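Local coordinates for protein exoglucanase A (Cellulomonas fimi, PDB 7CBD) that hydrolyses beta-1,4-glucosidic linkages of cellulose with inversion of anomeric configuration, releasing cellobiose from the non-reducing chain ends, through this family 6 catalytic domain, at residues A[188-194]-A[225-231]. Residues are numbered along the deposited sequence; the frame is centred on the assembly and turned at random.
Sequences YNYIDIG and SIDGFVS
The ring of Y190 lies over the backbone of G228, with the G228 N over one ring face. Y190 CD1 comes within 3.6 Å of F229 N. G228 has no side chain, and the ring takes the place one would fill. With chi1 of -75° the Y190 ring swings back beside its own N and over G228, and its OH hydrogen-bonds D359 OD2. V230 CG1 packs against the Y190 CB on the same face. On the other face, the I191 CG1 meets the CG2 and CD1 of I226, while I191 CB and CG2 lie along the CD1-CE1 side of the F229 ring. I193 lies roughly perpendicular to the F229 side chain and brings CG2 to 3.4 Å from F229 CD1. Outside the two segments, F286 meets F229 edge-to-face, and L281 of helix 270-283 also touches it.

The strands 188-192 and 228-231 are parallel neighbours in the central sheet of the glycoside hydrolase family 6 fold, a distorted beta/alpha barrel. Helices 196-199 and 202-218 link them, a beta-alpha-beta crossover. I191 N donates to G228 O, V230 N to I191 O, and I193 N to V230 O. At the entry to the pairing, N189 O accepts from both D227 N (2.9 Å) and G228 N (3.2 Å). D227 OD2 receives N189 N through its anti lone pair at 2.8 Å, and H5 NE2 hydrogen-bonds D227 OD1. The N189 amide gives a nearly straight bond from ND2 to S225 O, 3.0 Å long and in the amide plane. At the far end, D192 OD2 accepts G194 N from above the carboxylate plane, which makes an Asx turn. With chi1 of -178° the carboxylate reaches forward along the chain to G194 N. The D192 side chain lies about 6 Å from that of D149, the predicted proton donor.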
loop_
_atom_site.group_PDB
_atom_site.type_symbol
_atom_site.label_atom_id
_atom_site.label_comp_id
_atom_site.label_asym_id
_atom_site.label_seq_id
_atom_site.Cartn_x
_atom_site.Cartn_y
_atom_site.Cartn_z
ATOM N N TYR A 188 -16.332 -3.070 -3.040
ATOM C CA TYR A 188 -15.606 -4.299 -2.739
ATOM C C TYR A 188 -14.562 -3.947 -1.693
ATOM O O TYR A 188 -13.707 -3.093 -1.935
ATOM C CB TYR A 188 -14.940 -4.832 -4.019
ATOM C CG TYR A 188 -15.986 -5.237 -5.043
ATOM C CD1 TYR A 188 -16.365 -6.567 -5.174
ATOM C CD2 TYR A 188 -16.639 -4.286 -5.833
ATOM C CE1 TYR A 188 -17.357 -6.948 -6.070
ATOM C CE2 TYR A 188 -17.636 -4.655 -6.739
ATOM C CZ TYR A 188 -17.992 -5.992 -6.847
ATOM O OH TYR A 188 -18.984 -6.389 -7.724
ATOM N N ASN A 189 -14.648 -4.576 -0.524
ATOM C CA ASN A 189 -13.836 -4.200 0.626
ATOM C C ASN A 189 -12.612 -5.097 0.713
ATOM O O ASN A 189 -12.743 -6.319 0.875
ATOM C CB ASN A 189 -14.648 -4.330 1.910
ATOM C CG ASN A 189 -15.747 -3.311 1.998
ATOM O OD1 ASN A 189 -15.623 -2.202 1.488
ATOM N ND2 ASN A 189 -16.843 -3.683 2.641
ATOM N N TYR A 190 -11.431 -4.485 0.638
ATOM C CA TYR A 190 -10.160 -5.186 0.774
ATOM C C TYR A 190 -9.507 -4.725 2.070
ATOM O O TYR A 190 -9.062 -3.576 2.176
ATOM C CB TYR A 190 -9.264 -4.919 -0.432
ATOM C CG TYR A 190 -9.709 -5.678 -1.666
ATOM C CD1 TYR A 190 -9.185 -6.933 -1.955
ATOM C CD2 TYR A 190 -10.664 -5.149 -2.537
ATOM C CE1 TYR A 190 -9.595 -7.648 -3.084
ATOM C CE2 TYR A 190 -11.086 -5.855 -3.665
ATOM C CZ TYR A 190 -10.539 -7.100 -3.930
ATOM O OH TYR A 190 -10.942 -7.801 -5.046
ATOM N N ILE A 191 -9.472 -5.617 3.056
ATOM C CA ILE A 191 -8.892 -5.305 4.357
ATOM C C ILE A 191 -7.370 -5.311 4.244
ATOM O O ILE A 191 -6.777 -6.224 3.661
ATOM C CB ILE A 191 -9.393 -6.310 5.409
ATOM C CG1 ILE A 191 -10.834 -5.975 5.829
ATOM C CG2 ILE A 191 -8.449 -6.376 6.612
ATOM C CD1 ILE A 191 -10.938 -4.853 6.853
ATOM N N ASP A 192 -6.726 -4.297 4.813
ATOM C CA ASP A 192 -5.273 -4.240 4.785
ATOM C C ASP A 192 -4.679 -5.324 5.683
ATOM O O ASP A 192 -5.141 -5.542 6.807
ATOM C CB ASP A 192 -4.807 -2.878 5.282
ATOM C CG ASP A 192 -3.320 -2.740 5.220
ATOM O OD1 ASP A 192 -2.842 -2.337 4.148
ATOM O OD2 ASP A 192 -2.635 -3.069 6.221
ATOM N N ILE A 193 -3.629 -5.987 5.191
ATOM C CA ILE A 193 -2.976 -7.043 5.965
ATOM C C ILE A 193 -1.482 -6.785 6.156
ATOM O O ILE A 193 -0.688 -7.725 6.274
ATOM C CB ILE A 193 -3.265 -8.454 5.408
ATOM C CG1 ILE A 193 -2.752 -8.607 3.973
ATOM C CG2 ILE A 193 -4.739 -8.769 5.526
ATOM C CD1 ILE A 193 -2.567 -10.051 3.566
ATOM N N GLY A 194 -1.083 -5.519 6.228
ATOM C CA GLY A 194 0.330 -5.266 6.466
ATOM C C GLY A 194 1.175 -5.860 5.358
ATOM O O GLY A 194 0.806 -5.824 4.180
ATOM N N SER A 225 -18.819 -9.391 4.450
ATOM C CA SER A 225 -18.444 -7.979 4.507
ATOM C C SER A 225 -17.079 -7.705 3.904
ATOM O O SER A 225 -16.811 -6.564 3.510
ATOM C CB SER A 225 -18.430 -7.499 5.954
ATOM O OG SER A 225 -19.715 -7.603 6.529
ATOM N N ILE A 226 -16.208 -8.707 3.859
ATOM C CA ILE A 226 -14.831 -8.544 3.417
ATOM C C ILE A 226 -14.638 -9.352 2.143
ATOM O O ILE A 226 -14.710 -10.586 2.163
ATOM C CB ILE A 226 -13.845 -8.987 4.510
ATOM C CG1 ILE A 226 -14.009 -8.119 5.761
ATOM C CG2 ILE A 226 -12.419 -8.929 4.000
ATOM C CD1 ILE A 226 -13.297 -8.660 6.986
ATOM N N ASP A 227 -14.369 -8.658 1.040
ATOM C CA ASP A 227 -14.191 -9.338 -0.238
ATOM C C ASP A 227 -12.794 -9.915 -0.408
ATOM O O ASP A 227 -12.621 -10.924 -1.104
ATOM C CB ASP A 227 -14.504 -8.364 -1.365
ATOM C CG ASP A 227 -15.958 -7.977 -1.376
ATOM O OD1 ASP A 227 -16.794 -8.795 -1.815
ATOM O OD2 ASP A 227 -16.270 -6.863 -0.922
ATOM N N GLY A 228 -11.798 -9.309 0.224
ATOM C CA GLY A 228 -10.435 -9.757 0.049
ATOM C C GLY A 228 -9.511 -8.973 0.950
ATOM O O GLY A 228 -9.951 -8.245 1.844
ATOM N N PHE A 229 -8.217 -9.124 0.689
ATOM C CA PHE A 229 -7.170 -8.569 1.538
ATOM C C PHE A 229 -6.073 -7.985 0.659
ATOM O O PHE A 229 -5.823 -8.476 -0.440
ATOM C CB PHE A 229 -6.619 -9.666 2.455
ATOM C CG PHE A 229 -7.665 -10.236 3.364
ATOM C CD1 PHE A 229 -7.868 -9.701 4.625
ATOM C CD2 PHE A 229 -8.492 -11.273 2.939
ATOM C CE1 PHE A 229 -8.863 -10.196 5.453
ATOM C CE2 PHE A 229 -9.487 -11.766 3.757
ATOM C CZ PHE A 229 -9.668 -11.231 5.014
ATOM N N VAL A 230 -5.417 -6.930 1.143
ATOM C CA VAL A 230 -4.369 -6.262 0.371
ATOM C C VAL A 230 -3.111 -6.114 1.222
ATOM O O VAL A 230 -3.178 -5.666 2.374
ATOM C CB VAL A 230 -4.840 -4.908 -0.212
ATOM C CG1 VAL A 230 -5.420 -3.992 0.858
ATOM C CG2 VAL A 230 -3.724 -4.226 -0.988
ATOM N N SER A 231 -1.971 -6.515 0.657
ATOM C CA SER A 231 -0.692 -6.426 1.348
ATOM C C SER A 231 0.216 -5.385 0.702
ATOM O O SER A 231 0.016 -4.970 -0.447
ATOM C CB SER A 231 0.020 -7.785 1.406
ATOM O OG SER A 231 0.789 -8.026 0.238
#